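Local coordinates for protein 6-phospho-beta-d glycosidase (Streptococcus pyogenes, PDB 5FOO) that probably hydrolyses 6-phospho-beta-glucosides as a family 1 glycoside hydrolase, and binds the probe 6-phosphocyclophellitol in its pocket, at residues A[46-51]-A[420-425]; A[234-239]-A[304-309]; A[426-431]-A[437-442]. The protein carries 1 engineered substitution. All coordinates share one frame; numbering follows the deposited sequence.

Interaction 1. Residues A[46-51]-A[420-425]; sequences VGPDTA and DGWSWL. With JAZ (6-phosphocyclophellitol), chain G.
Trp422 lays its indole against Val46, Gly47, Pro48 and Ala51 and supplies most of the surface that the two loops bury. The tight part is at Pro48: its CB stands 3.7 Å from the centroid of the six-membered ring of Trp422, 9° off the normal, a CH-pi contact over the face. The indole reaches this place because CG is anti to the backbone N (chi1 -176°). At the ring edge the pyrrole N-H of Trp422 is used in an almost straight bond, NE1 to Val46 O at 2.9 Å, with the oxygen close to the indole plane; the nitrogen lies well above the carbonyl plane of Val46 and off its lone pairs. Packing is looser at the margins, where Val46 CG1 is 4.3 Å from Trp422 CD1 and Ala51 CB is 4.2 Å from Trp422 CB. Asp49 and Thr50 do not reach the other segment, and Asp49 is exposed. Ser423 and Trp424 belong to the ligand pocket of this TIM-barrel glycosidase, where Trp424 NE1 donates to O16 of 6-phosphocyclophellitol at 3.0 Å. Pro48 on one face, Trp424 N on the opposite face and the bond at the edge should together restrict the rotation of the Trp422 ring, so the segment carrying two pocket residues is tied to the loop between helices 30-37 and 54-67.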
ATOM      1  N   VAL A  46      16.583  -5.410 -13.748  1.00 31.86           N
ATOM      2  CA  VAL A  46      16.235  -6.368 -12.684  1.00 31.17           C
ATOM      3  C   VAL A  46      14.700  -6.483 -12.653  1.00 30.42           C
ATOM      4  O   VAL A  46      13.969  -5.503 -12.500  1.00 30.57           O
ATOM      5  CB  VAL A  46      16.834  -5.953 -11.337  1.00 30.67           C
ATOM      6  CG1 VAL A  46      16.525  -6.997 -10.226  1.00 31.62           C
ATOM      7  CG2 VAL A  46      18.353  -5.762 -11.526  1.00 32.23           C
ATOM      8  N   GLY A  47      14.211  -7.667 -12.946  1.00 31.55           N
ATOM      9  CA  GLY A  47      12.819  -7.968 -12.803  1.00 31.72           C
ATOM     10  C   GLY A  47      12.563  -8.659 -11.486  1.00 29.66           C
ATOM     11  O   GLY A  47      13.407  -8.647 -10.582  1.00 25.16           O
ATOM     12  N   PRO A  48      11.378  -9.262 -11.400  1.00 29.38           N
ATOM     13  CA  PRO A  48      10.913  -9.871 -10.179  1.00 31.47           C
ATOM     14  C   PRO A  48      11.105 -11.355 -10.079  1.00 29.15           C
ATOM     15  O   PRO A  48      10.461 -11.975  -9.212  1.00 28.04           O
ATOM     16  CB  PRO A  48       9.404  -9.557 -10.233  1.00 34.20           C
ATOM     17  CG  PRO A  48       9.082  -9.700 -11.708  1.00 33.51           C
ATOM     18  CD  PRO A  48      10.259  -9.031 -12.358  1.00 32.70           C
ATOM     19  N   ASP A  49      11.881 -11.975 -10.971  1.00 29.49           N
ATOM     20  CA  ASP A  49      12.023 -13.437 -10.895  1.00 31.06           C
ATOM     21  C   ASP A  49      12.617 -13.958  -9.573  1.00 32.94           C
ATOM     22  O   ASP A  49      12.268 -15.067  -9.116  1.00 27.97           O
ATOM     23  CB  ASP A  49      12.858 -14.010 -12.040  1.00 34.69           C
ATOM     24  CG  ASP A  49      12.229 -13.763 -13.408  1.00 36.40           C
ATOM     25  OD1 ASP A  49      11.077 -14.193 -13.611  1.00 33.81           O
ATOM     26  OD2 ASP A  49      12.881 -13.126 -14.243  1.00 32.45           O
ATOM     27  N   THR A  50      13.509 -13.165  -8.991  1.00 28.21           N
ATOM     28  CA  THR A  50      14.096 -13.536  -7.738  1.00 28.31           C
ATOM     29  C   THR A  50      13.740 -12.550  -6.643  1.00 28.10           C
ATOM     30  O   THR A  50      13.518 -13.002  -5.529  1.00 26.46           O
ATOM     31  CB  THR A  50      15.627 -13.704  -7.899  1.00 29.07           C
ATOM     32  OG1 THR A  50      15.823 -14.878  -8.689  1.00 29.56           O
ATOM     33  CG2 THR A  50      16.342 -13.928  -6.578  1.00 28.69           C
ATOM     34  N   ALA A  51      13.653 -11.251  -6.979  1.00 23.33           N
ATOM     35  CA  ALA A  51      13.383 -10.179  -6.077  1.00 24.71           C
ATOM     36  C   ALA A  51      14.271 -10.296  -4.828  1.00 29.53           C
ATOM     37  O   ALA A  51      15.482 -10.411  -4.980  1.00 27.05           O
ATOM     38  CB  ALA A  51      11.883 -10.142  -5.748  1.00 24.97           C
ATOM     39  N   ASP A 420      15.596  -4.503   1.904  1.00 27.40           N
ATOM     40  CA  ASP A 420      15.591  -3.932   0.561  1.00 26.96           C
ATOM     41  C   ASP A 420      14.795  -4.828  -0.329  1.00 29.96           C
ATOM     42  O   ASP A 420      15.019  -6.071  -0.309  1.00 30.04           O
ATOM     43  CB  ASP A 420      17.021  -3.827  -0.023  1.00 26.36           C
ATOM     44  CG  ASP A 420      17.910  -2.754   0.664  1.00 24.96           C
ATOM     45  OD1 ASP A 420      17.414  -1.814   1.334  1.00 23.49           O
ATOM     46  OD2 ASP A 420      19.149  -2.832   0.442  1.00 27.55           O
ATOM     47  N   GLY A 421      13.864  -4.233  -1.089  1.00 28.41           N
ATOM     48  CA  GLY A 421      13.070  -5.011  -2.043  1.00 31.41           C
ATOM     49  C   GLY A 421      12.954  -4.399  -3.439  1.00 29.66           C
ATOM     50  O   GLY A 421      13.407  -3.287  -3.701  1.00 31.72           O
ATOM     51  N   TRP A 422      12.236  -5.097  -4.290  1.00 27.10           N
ATOM     52  CA  TRP A 422      12.095  -4.726  -5.689  1.00 26.81           C
ATOM     53  C   TRP A 422      10.980  -3.727  -5.829  1.00 29.51           C
ATOM     54  O   TRP A 422       9.848  -4.103  -5.591  1.00 28.50           O
ATOM     55  CB  TRP A 422      11.780  -5.992  -6.474  1.00 25.18           C
ATOM     56  CG  TRP A 422      11.701  -5.823  -7.930  1.00 27.92           C
ATOM     57  CD1 TRP A 422      12.760  -5.578  -8.811  1.00 30.64           C
ATOM     58  CD2 TRP A 422      10.521  -5.861  -8.729  1.00 27.29           C
ATOM     59  NE1 TRP A 422      12.275  -5.533 -10.110  1.00 27.67           N
ATOM     60  CE2 TRP A 422      10.917  -5.680 -10.085  1.00 26.69           C
ATOM     61  CE3 TRP A 422       9.157  -6.050  -8.443  1.00 27.64           C
ATOM     62  CZ2 TRP A 422      10.007  -5.646 -11.124  1.00 24.42           C
ATOM     63  CZ3 TRP A 422       8.256  -6.025  -9.495  1.00 26.57           C
ATOM     64  CH2 TRP A 422       8.700  -5.845 -10.828  1.00 25.57           C
ATOM     65  N   SER A 423      11.275  -2.449  -6.171  1.00 32.23           N
ATOM     66  CA  SER A 423      10.202  -1.448  -6.323  1.00 31.90           C
ATOM     67  C   SER A 423       9.752  -1.224  -7.800  1.00 29.63           C
ATOM     68  O   SER A 423       9.904  -0.135  -8.352  1.00 28.91           O
ATOM     69  CB  SER A 423      10.436  -0.037  -5.652  1.00 35.19           C
ATOM     70  OG  SER A 423      11.323   0.185  -4.515  1.00 38.88           O
ATOM     71  N   TRP A 424       9.186  -2.232  -8.414  1.00 27.16           N
ATOM     72  CA  TRP A 424       8.409  -2.044  -9.601  1.00 30.65           C
ATOM     73  C   TRP A 424       9.415  -1.552 -10.723  1.00 34.33           C
ATOM     74  O   TRP A 424      10.571  -2.055 -10.807  1.00 31.06           O
ATOM     75  CB  TRP A 424       7.252  -1.056  -9.288  1.00 29.07           C
ATOM     76  CG  TRP A 424       6.515  -1.401  -7.994  1.00 32.24           C
ATOM     77  CD1 TRP A 424       6.425  -0.636  -6.876  1.00 30.21           C
ATOM     78  CD2 TRP A 424       5.753  -2.606  -7.717  1.00 27.89           C
ATOM     79  NE1 TRP A 424       5.631  -1.254  -5.938  1.00 26.57           N
ATOM     80  CE2 TRP A 424       5.220  -2.468  -6.416  1.00 28.34           C
ATOM     81  CE3 TRP A 424       5.498  -3.775  -8.427  1.00 28.60           C
ATOM     82  CZ2 TRP A 424       4.479  -3.478  -5.801  1.00 27.06           C
ATOM     83  CZ3 TRP A 424       4.719  -4.798  -7.822  1.00 29.57           C
ATOM     84  CH2 TRP A 424       4.228  -4.634  -6.517  1.00 27.94           C
ATOM     85  N   LEU A 425       9.033  -0.519 -11.478  1.00 33.81           N
ATOM     86  CA  LEU A 425       9.908   0.009 -12.540  1.00 31.66           C
ATOM     87  C   LEU A 425      11.261   0.445 -12.001  1.00 32.84           C
ATOM     88  O   LEU A 425      12.260   0.224 -12.669  1.00 32.26           O
ATOM     89  CB  LEU A 425       9.225   1.126 -13.321  1.00 31.87           C
ATOM     90  CG  LEU A 425       8.020   0.636 -14.088  1.00 33.68           C
ATOM     91  CD1 LEU A 425       7.335   1.827 -14.713  1.00 38.41           C
ATOM     92  CD2 LEU A 425       8.384  -0.398 -15.147  1.00 34.39           C
TER
HETATM   93  C2  JAZ G1464       6.576   0.944  -2.892  1.00 26.07           C
HETATM   94  C3  JAZ G1464       5.425   0.211  -2.171  1.00 26.17           C
HETATM   95  C4  JAZ G1464       4.205   1.118  -2.046  1.00 27.23           C
HETATM   96  C5  JAZ G1464       4.511   2.408  -1.299  1.00 27.97           C
HETATM   97  C6  JAZ G1464       5.713   3.101  -1.904  1.00 27.41           C
HETATM   98  C7  JAZ G1464       6.916   2.169  -2.050  1.00 27.03           C
HETATM   99  C8  JAZ G1464       8.168   2.905  -2.519  1.00 30.22           C
HETATM  100  O9  JAZ G1464       7.893   3.421  -3.818  1.00 31.84           O
HETATM  101  P10 JAZ G1464       9.086   3.568  -4.857  1.00 33.46           P
HETATM  102  O11 JAZ G1464       8.421   4.074  -6.088  1.00 38.26           O
HETATM  103  O12 JAZ G1464       9.903   2.345  -4.917  1.00 44.00           O
HETATM  104  O13 JAZ G1464       9.989   4.569  -4.283  1.00 33.99           O
HETATM  105  O14 JAZ G1464       5.346   3.699  -3.154  1.00 29.32           O
HETATM  106  O15 JAZ G1464       7.747   0.122  -2.950  1.00 26.66           O
HETATM  107  O16 JAZ G1464       5.091  -0.900  -2.964  1.00 27.02           O
HETATM  108  O17 JAZ G1464       3.146   0.422  -1.412  1.00 29.49           O

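Interaction 2. Residues A[234-239]-A[304-309]; sequences SEADMA and VKAPDA. With EDO (1,2-ethanediol), chain K.
A helix side chain, not a neighbouring strand, takes the backbone N-H of Ala306 just where strand 302-305 ends: Asp237 OD1 accepts from Ala306 N at 2.9 Å with an N-H...O angle of 167°, and the nitrogen approaches nearly in line with the carboxylate C-O bond. The same oxygen also lies 3.4 Å from Lys305 CB, so it rests against the strand as well as bonding to it. Asp237 CG stands beside its own backbone N (chi1 -77°), which carries the carboxylate across to residues 305-306, while the extended Lys305 chain leads away. The second carboxylate oxygen, OD2, is held by Ser232 OG, so both oxygens are engaged and the rotation of the group is set. Asp237 belongs to the first turn of helix 235-258, whose N-cap is Ser234: Ser234 OG accepts from Asp237 N at 3.0 Å. One residue therefore receives the cap through its backbone and grips the strand end through its side chain. The strand is the central one of a small mixed sheet outside the barrel, between strands 228-230 and 324-325, and the contact fastens the helix start to it. Beside the polar bond the packing is modest, with two methyls meeting as Ala236 CB touches Ala306 CB at 3.8 Å. Farther along, where the loop is exposed, Ala309 O accepts from O1 of a 1,2-ethanediol, probably from the crystallisation liquor, at 2.8 Å.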
ATOM      1  N   SER A 234      -5.937  31.522  -2.532  1.00 40.64           N
ATOM      2  CA  SER A 234      -6.897  31.966  -3.580  1.00 36.09           C
ATOM      3  C   SER A 234      -8.032  30.994  -3.680  1.00 37.56           C
ATOM      4  O   SER A 234      -7.883  29.792  -3.428  1.00 37.35           O
ATOM      5  CB  SER A 234      -6.236  32.075  -4.950  1.00 36.97           C
ATOM      6  OG  SER A 234      -6.010  30.810  -5.604  1.00 43.69           O
ATOM      7  N   GLU A 235      -9.156  31.475  -4.150  1.00 39.57           N
ATOM      8  CA  GLU A 235     -10.306  30.637  -4.441  1.00 42.15           C
ATOM      9  C   GLU A 235     -10.012  29.464  -5.406  1.00 40.81           C
ATOM     10  O   GLU A 235     -10.435  28.314  -5.178  1.00 44.63           O
ATOM     11  CB  GLU A 235     -11.368  31.530  -5.039  1.00 48.39           C
ATOM     12  CG  GLU A 235     -12.767  30.969  -5.074  1.00 61.20           C
ATOM     13  CD  GLU A 235     -13.782  32.105  -5.035  1.00 76.71           C
ATOM     14  OE1 GLU A 235     -13.860  32.772  -3.975  1.00 80.67           O
ATOM     15  OE2 GLU A 235     -14.458  32.361  -6.066  1.00 77.49           O
ATOM     16  N   ALA A 236      -9.295  29.787  -6.479  1.00 38.46           N
ATOM     17  CA  ALA A 236      -8.879  28.868  -7.530  1.00 38.42           C
ATOM     18  C   ALA A 236      -7.997  27.718  -7.022  1.00 34.48           C
ATOM     19  O   ALA A 236      -8.211  26.555  -7.378  1.00 33.86           O
ATOM     20  CB  ALA A 236      -8.118  29.629  -8.624  1.00 36.97           C
ATOM     21  N   ASP A 237      -6.993  28.067  -6.235  1.00 32.80           N
ATOM     22  CA  ASP A 237      -6.063  27.075  -5.688  1.00 34.39           C
ATOM     23  C   ASP A 237      -6.771  26.189  -4.638  1.00 32.26           C
ATOM     24  O   ASP A 237      -6.509  24.982  -4.551  1.00 32.13           O
ATOM     25  CB  ASP A 237      -4.838  27.749  -5.076  1.00 32.84           C
ATOM     26  CG  ASP A 237      -3.822  28.232  -6.110  1.00 34.19           C
ATOM     27  OD1 ASP A 237      -3.776  27.687  -7.250  1.00 31.10           O
ATOM     28  OD2 ASP A 237      -2.994  29.091  -5.705  1.00 32.56           O
ATOM     29  N   MET A 238      -7.673  26.790  -3.864  1.00 37.44           N
ATOM     30  CA  MET A 238      -8.481  26.043  -2.885  1.00 37.49           C
ATOM     31  C   MET A 238      -9.430  25.133  -3.573  1.00 30.99           C
ATOM     32  O   MET A 238      -9.689  24.069  -3.080  1.00 28.37           O
ATOM     33  CB  MET A 238      -9.313  26.937  -1.946  1.00 38.65           C
ATOM     34  CG  MET A 238      -8.453  27.820  -1.064  1.00 43.22           C
ATOM     35  SD  MET A 238      -7.606  26.938   0.247  1.00 49.43           S
ATOM     36  CE  MET A 238      -8.829  27.330   1.527  1.00 47.94           C
ATOM     37  N   ALA A 239     -10.006  25.544  -4.679  1.00 27.96           N
ATOM     38  CA  ALA A 239     -10.936  24.657  -5.328  1.00 28.71           C
ATOM     39  C   ALA A 239     -10.133  23.510  -5.991  1.00 29.44           C
ATOM     40  O   ALA A 239     -10.579  22.388  -6.003  1.00 34.00           O
ATOM     41  CB  ALA A 239     -11.792  25.422  -6.335  1.00 30.24           C
ATOM     42  N   VAL A 304      -0.883  21.048  -4.772  1.00 29.84           N
ATOM     43  CA  VAL A 304      -1.528  21.319  -6.048  1.00 32.35           C
ATOM     44  C   VAL A 304      -1.880  22.796  -6.192  1.00 33.16           C
ATOM     45  O   VAL A 304      -1.914  23.540  -5.196  1.00 28.07           O
ATOM     46  CB  VAL A 304      -2.806  20.507  -6.233  1.00 28.16           C
ATOM     47  CG1 VAL A 304      -2.496  19.007  -6.137  1.00 29.16           C
ATOM     48  CG2 VAL A 304      -3.861  20.970  -5.247  1.00 26.91           C
ATOM     49  N   LYS A 305      -2.130  23.192  -7.446  1.00 32.73           N
ATOM     50  CA  LYS A 305      -2.623  24.542  -7.786  1.00 31.95           C
ATOM     51  C   LYS A 305      -3.702  24.413  -8.858  1.00 29.94           C
ATOM     52  O   LYS A 305      -3.855  23.353  -9.449  1.00 29.26           O
ATOM     53  CB  LYS A 305      -1.486  25.449  -8.303  1.00 31.42           C
ATOM     54  CG  LYS A 305      -0.885  24.925  -9.599  1.00 37.39           C
ATOM     55  CD  LYS A 305       0.228  25.782 -10.180  1.00 37.93           C
ATOM     56  CE  LYS A 305       0.770  25.029 -11.385  1.00 37.34           C
ATOM     57  NZ  LYS A 305       1.804  25.849 -12.019  1.00 38.80           N
ATOM     58  N   ALA A 306      -4.443  25.502  -9.068  1.00 31.08           N
ATOM     59  CA  ALA A 306      -5.357  25.643 -10.184  1.00 30.24           C
ATOM     60  C   ALA A 306      -4.627  25.310 -11.475  1.00 28.80           C
ATOM     61  O   ALA A 306      -3.458  25.642 -11.617  1.00 22.91           O
ATOM     62  CB  ALA A 306      -5.864  27.070 -10.286  1.00 33.14           C
ATOM     63  N   PRO A 307      -5.301  24.609 -12.388  1.00 26.40           N
ATOM     64  CA  PRO A 307      -4.642  24.231 -13.630  1.00 31.80           C
ATOM     65  C   PRO A 307      -4.045  25.445 -14.439  1.00 29.49           C
ATOM     66  O   PRO A 307      -4.672  26.444 -14.614  1.00 32.80           O
ATOM     67  CB  PRO A 307      -5.721  23.468 -14.407  1.00 30.84           C
ATOM     68  CG  PRO A 307      -6.987  23.744 -13.750  1.00 33.39           C
ATOM     69  CD  PRO A 307      -6.725  24.308 -12.380  1.00 29.51           C
ATOM     70  N   ASP A 308      -2.803  25.315 -14.845  1.00 32.68           N
ATOM     71  CA  ASP A 308      -2.099  26.283 -15.656  1.00 34.27           C
ATOM     72  C   ASP A 308      -2.749  26.445 -17.067  1.00 34.91           C
ATOM     73  O   ASP A 308      -2.688  27.511 -17.670  1.00 31.95           O
ATOM     74  CB  ASP A 308      -0.640  25.809 -15.789  1.00 34.17           C
ATOM     75  CG  ASP A 308       0.227  26.825 -16.469  1.00 41.49           C
ATOM     76  OD1 ASP A 308       0.275  27.992 -16.009  1.00 39.52           O
ATOM     77  OD2 ASP A 308       0.815  26.471 -17.520  1.00 44.95           O
ATOM     78  N   ALA A 309      -3.366  25.377 -17.559  1.00 36.16           N
ATOM     79  CA  ALA A 309      -4.006  25.348 -18.851  1.00 37.06           C
ATOM     80  C   ALA A 309      -5.331  24.619 -18.786  1.00 34.03           C
ATOM     81  O   ALA A 309      -5.456  23.645 -18.080  1.00 45.49           O
ATOM     82  CB  ALA A 309      -3.073  24.694 -19.852  1.00 35.51           C
TER
HETATM   83  C1  EDO K1468      -5.264  20.578 -17.290  0.80 47.30           C
HETATM   84  O1  EDO K1468      -6.577  21.202 -17.191  0.80 40.66           O
HETATM   85  C2  EDO K1468      -5.355  19.247 -18.042  0.80 50.65           C
HETATM   86  O2  EDO K1468      -4.353  18.370 -17.500  0.80 60.92           O

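Interaction 3. Residues A[426-431]-A[437-442]; sequences NAYKNR and NNIHTQ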
ATOM      1  N   ASN A 426      11.347   0.936 -10.771  1.00 28.05           N
ATOM      2  CA  ASN A 426      12.654   1.276 -10.217  1.00 29.66           C
ATOM      3  C   ASN A 426      13.467   0.169  -9.622  1.00 29.14           C
ATOM      4  O   ASN A 426      14.627   0.403  -9.161  1.00 31.30           O
ATOM      5  CB  ASN A 426      12.486   2.394  -9.207  1.00 32.93           C
ATOM      6  CG  ASN A 426      11.815   3.573  -9.818  1.00 35.03           C
ATOM      7  OD1 ASN A 426      10.686   3.881  -9.530  1.00 37.86           O
ATOM      8  ND2 ASN A 426      12.482   4.174 -10.739  1.00 33.32           N
ATOM      9  N   ALA A 427      12.888  -1.036  -9.585  1.00 31.20           N
ATOM     10  CA  ALA A 427      13.626  -2.204  -9.108  1.00 31.08           C
ATOM     11  C   ALA A 427      14.415  -1.819  -7.859  1.00 28.96           C
ATOM     12  O   ALA A 427      13.807  -1.329  -6.949  1.00 32.98           O
ATOM     13  CB  ALA A 427      14.513  -2.766 -10.221  1.00 30.65           C
ATOM     14  N   TYR A 428      15.742  -1.960  -7.842  1.00 26.33           N
ATOM     15  CA  TYR A 428      16.581  -1.704  -6.675  1.00 25.51           C
ATOM     16  C   TYR A 428      17.375  -0.426  -6.811  1.00 27.15           C
ATOM     17  O   TYR A 428      18.377  -0.250  -6.148  1.00 30.48           O
ATOM     18  CB  TYR A 428      17.546  -2.923  -6.463  1.00 29.02           C
ATOM     19  CG  TYR A 428      16.823  -4.160  -5.917  1.00 29.32           C
ATOM     20  CD1 TYR A 428      16.631  -4.351  -4.543  1.00 33.89           C
ATOM     21  CD2 TYR A 428      16.325  -5.128  -6.784  1.00 33.16           C
ATOM     22  CE1 TYR A 428      15.929  -5.468  -4.055  1.00 33.26           C
ATOM     23  CE2 TYR A 428      15.637  -6.253  -6.328  1.00 31.12           C
ATOM     24  CZ  TYR A 428      15.428  -6.421  -4.978  1.00 34.28           C
ATOM     25  OH  TYR A 428      14.745  -7.554  -4.600  1.00 36.13           O
ATOM     26  N   LYS A 429      16.988   0.456  -7.729  1.00 30.55           N
ATOM     27  CA  LYS A 429      17.626   1.768  -7.789  1.00 31.21           C
ATOM     28  C   LYS A 429      17.687   2.458  -6.413  1.00 30.13           C
ATOM     29  O   LYS A 429      18.743   2.904  -5.975  1.00 30.72           O
ATOM     30  CB  LYS A 429      16.834   2.653  -8.738  1.00 31.60           C
ATOM     31  CG  LYS A 429      17.471   4.001  -8.978  1.00 31.82           C
ATOM     32  CD  LYS A 429      16.566   4.823  -9.888  1.00 33.01           C
ATOM     33  CE  LYS A 429      17.272   6.169 -10.093  1.00 36.88           C
ATOM     34  NZ  LYS A 429      16.504   6.978 -11.030  1.00 38.72           N
ATOM     35  N   ASN A 430      16.544   2.566  -5.763  1.00 25.47           N
ATOM     36  CA  ASN A 430      16.480   3.212  -4.473  1.00 28.77           C
ATOM     37  C   ASN A 430      16.135   2.174  -3.394  1.00 29.14           C
ATOM     38  O   ASN A 430      15.200   1.403  -3.572  1.00 30.36           O
ATOM     39  CB  ASN A 430      15.429   4.303  -4.461  1.00 31.42           C
ATOM     40  CG  ASN A 430      15.588   5.299  -5.605  1.00 31.19           C
ATOM     41  OD1 ASN A 430      14.729   5.377  -6.511  1.00 31.07           O
ATOM     42  ND2 ASN A 430      16.624   6.075  -5.548  1.00 27.12           N
ATOM     43  N   ARG A 431      16.956   2.161  -2.336  1.00 27.63           N
ATOM     44  CA  ARG A 431      16.887   1.200  -1.221  1.00 30.83           C
ATOM     45  C   ARG A 431      16.147   1.871  -0.088  1.00 28.44           C
ATOM     46  O   ARG A 431      16.439   3.005   0.218  1.00 28.73           O
ATOM     47  CB  ARG A 431      18.293   0.781  -0.796  1.00 29.30           C
ATOM     48  CG  ARG A 431      19.225   0.304  -1.938  1.00 30.29           C
ATOM     49  CD  ARG A 431      18.597  -0.887  -2.617  1.00 29.70           C
ATOM     50  NE  ARG A 431      19.440  -1.548  -3.609  1.00 27.93           N
ATOM     51  CZ  ARG A 431      20.162  -2.628  -3.399  1.00 28.39           C
ATOM     52  NH1 ARG A 431      20.225  -3.224  -2.199  1.00 29.47           N
ATOM     53  NH2 ARG A 431      20.856  -3.116  -4.405  1.00 27.84           N
ATOM     54  N   ASN A 437      19.972  -5.691   1.399  1.00 27.16           N
ATOM     55  CA  ASN A 437      20.039  -6.938   0.688  1.00 27.31           C
ATOM     56  C   ASN A 437      21.049  -6.814  -0.455  1.00 30.42           C
ATOM     57  O   ASN A 437      21.000  -5.874  -1.247  1.00 29.78           O
ATOM     58  CB  ASN A 437      18.699  -7.335   0.061  1.00 26.81           C
ATOM     59  CG  ASN A 437      18.690  -8.772  -0.431  1.00 26.65           C
ATOM     60  OD1 ASN A 437      19.469  -9.632   0.053  1.00 28.59           O
ATOM     61  ND2 ASN A 437      17.806  -9.064  -1.341  1.00 27.94           N
ATOM     62  N   ASN A 438      21.951  -7.773  -0.565  1.00 29.65           N
ATOM     63  CA  ASN A 438      22.794  -7.833  -1.763  1.00 31.01           C
ATOM     64  C   ASN A 438      21.966  -8.546  -2.817  1.00 33.03           C
ATOM     65  O   ASN A 438      21.583  -9.695  -2.653  1.00 32.48           O
ATOM     66  CB  ASN A 438      24.057  -8.601  -1.456  1.00 29.77           C
ATOM     67  CG  ASN A 438      24.998  -8.710  -2.642  1.00 32.97           C
ATOM     68  OD1 ASN A 438      24.684  -9.186  -3.744  1.00 36.46           O
ATOM     69  ND2 ASN A 438      26.151  -8.231  -2.424  1.00 39.36           N
ATOM     70  N   ILE A 439      21.674  -7.888  -3.916  1.00 32.88           N
ATOM     71  CA  ILE A 439      20.786  -8.512  -4.855  1.00 31.41           C
ATOM     72  C   ILE A 439      21.395  -9.599  -5.730  1.00 35.47           C
ATOM     73  O   ILE A 439      20.684 -10.258  -6.462  1.00 36.00           O
ATOM     74  CB  ILE A 439      20.001  -7.508  -5.691  1.00 34.38           C
ATOM     75  CG1 ILE A 439      20.925  -6.609  -6.499  1.00 36.47           C
ATOM     76  CG2 ILE A 439      19.141  -6.678  -4.765  1.00 35.57           C
ATOM     77  CD1 ILE A 439      20.164  -6.028  -7.660  1.00 36.80           C
ATOM     78  N   HIS A 440      22.690  -9.843  -5.619  1.00 37.47           N
ATOM     79  CA  HIS A 440      23.266 -10.925  -6.354  1.00 36.56           C
ATOM     80  C   HIS A 440      23.367 -12.166  -5.476  1.00 33.26           C
ATOM     81  O   HIS A 440      23.190 -13.232  -5.985  1.00 36.92           O
ATOM     82  CB  HIS A 440      24.636 -10.536  -6.918  1.00 39.07           C
ATOM     83  CG  HIS A 440      24.649  -9.221  -7.601  1.00 33.93           C
ATOM     84  ND1 HIS A 440      24.121  -9.038  -8.862  1.00 35.86           N
ATOM     85  CD2 HIS A 440      25.079  -8.007  -7.176  1.00 34.10           C
ATOM     86  CE1 HIS A 440      24.233  -7.762  -9.190  1.00 35.89           C
ATOM     87  NE2 HIS A 440      24.837  -7.128  -8.199  1.00 38.59           N
ATOM     88  N   THR A 441      23.700 -12.016  -4.198  1.00 32.38           N
ATOM     89  CA  THR A 441      23.876 -13.157  -3.278  1.00 32.76           C
ATOM     90  C   THR A 441      22.693 -13.400  -2.332  1.00 31.77           C
ATOM     91  O   THR A 441      22.709 -14.376  -1.604  1.00 31.59           O
ATOM     92  CB  THR A 441      25.110 -12.965  -2.363  1.00 31.42           C
ATOM     93  OG1 THR A 441      24.905 -11.858  -1.482  1.00 28.11           O
ATOM     94  CG2 THR A 441      26.408 -12.746  -3.234  1.00 33.16           C
ATOM     95  N   GLN A 442      21.737 -12.470  -2.308  1.00 33.45           N
ATOM     96  CA  GLN A 442      20.620 -12.439  -1.351  1.00 32.80           C
ATOM     97  C   GLN A 442      21.024 -12.519   0.129  1.00 35.35           C
ATOM     98  O   GLN A 442      20.227 -12.899   1.000  1.00 39.03           O
ATOM     99  CB  GLN A 442      19.657 -13.560  -1.720  1.00 30.82           C
ATOM    100  CG  GLN A 442      19.140 -13.446  -3.126  1.00 28.68           C
ATOM    101  CD  GLN A 442      18.208 -12.277  -3.296  1.00 33.32           C
ATOM    102  OE1 GLN A 442      17.530 -11.801  -2.343  1.00 26.49           O
ATOM    103  NE2 GLN A 442      18.143 -11.797  -4.528  1.00 33.40           N
TER
HETATM  104  O   HOH W   1      22.855  -5.312  -3.987  1.00 34.75           O
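Tyr428 and Arg431 face Ile439 and Asn437 across two loops that flank strand 435-437, beyond the last barrel strand of this TIM-barrel enzyme; residues 426-429 form a type II' beta turn. The side chain of Arg431 can be followed outward. CB points toward the second loop, and CG lies beside the backbone N. A bend at chi2 (-60°) sets the course of CD, and from there the chain runs on to NE, which donates to Tyr428 O at 3.0 Å, in the carbonyl plane and on a lone pair. At CZ the guanidinium opens out, and Tyr428 CD1 stands over the centre of one of its faces. NH1 then crosses to Asn437 O at 2.9 Å, in the carbonyl plane, and also forms a salt bridge with Asp420. NH2 packs obliquely at 4.0 Å from Ile439 CG2 and donates to a water that also accepts from Ile439 N. With bonds from all three nitrogens, the rotation of the guanidinium is probably fixed. Ile439 drops CG2 onto the centre of the Tyr428 ring, 3.4 Å from the centroid and 10° off the normal, a CH-pi contact. Past the ring, Tyr428 OH is bonded to Ser52. Within 437-442, Asn438 caps the bend: its OD1 accepts from His440 N at 2.8 Å, an Asx turn, and from Thr441 N at 3.0 Å, which extends it to an Asx motif.

Interactions 1 and 3 adjoin, with centres 7 Å apart, and follow each other along the chain: residues 420-425 run directly into 426-431, in the loop that follows the last barrel strand 410-416. They touch where Thr50 packs on Gln442 and where Gly421 packs on Tyr428. Together they bind this loop, which carries pocket residues, to the loop after helix 30-37 and to the turn beyond strand 435-437. Interaction 2 falls between the two segments of interaction 1 in sequence but lies about 38 Å away between centres, on the small mixed sheet outside the barrel. It is a separate surface fastening, with no atoms shared with the others.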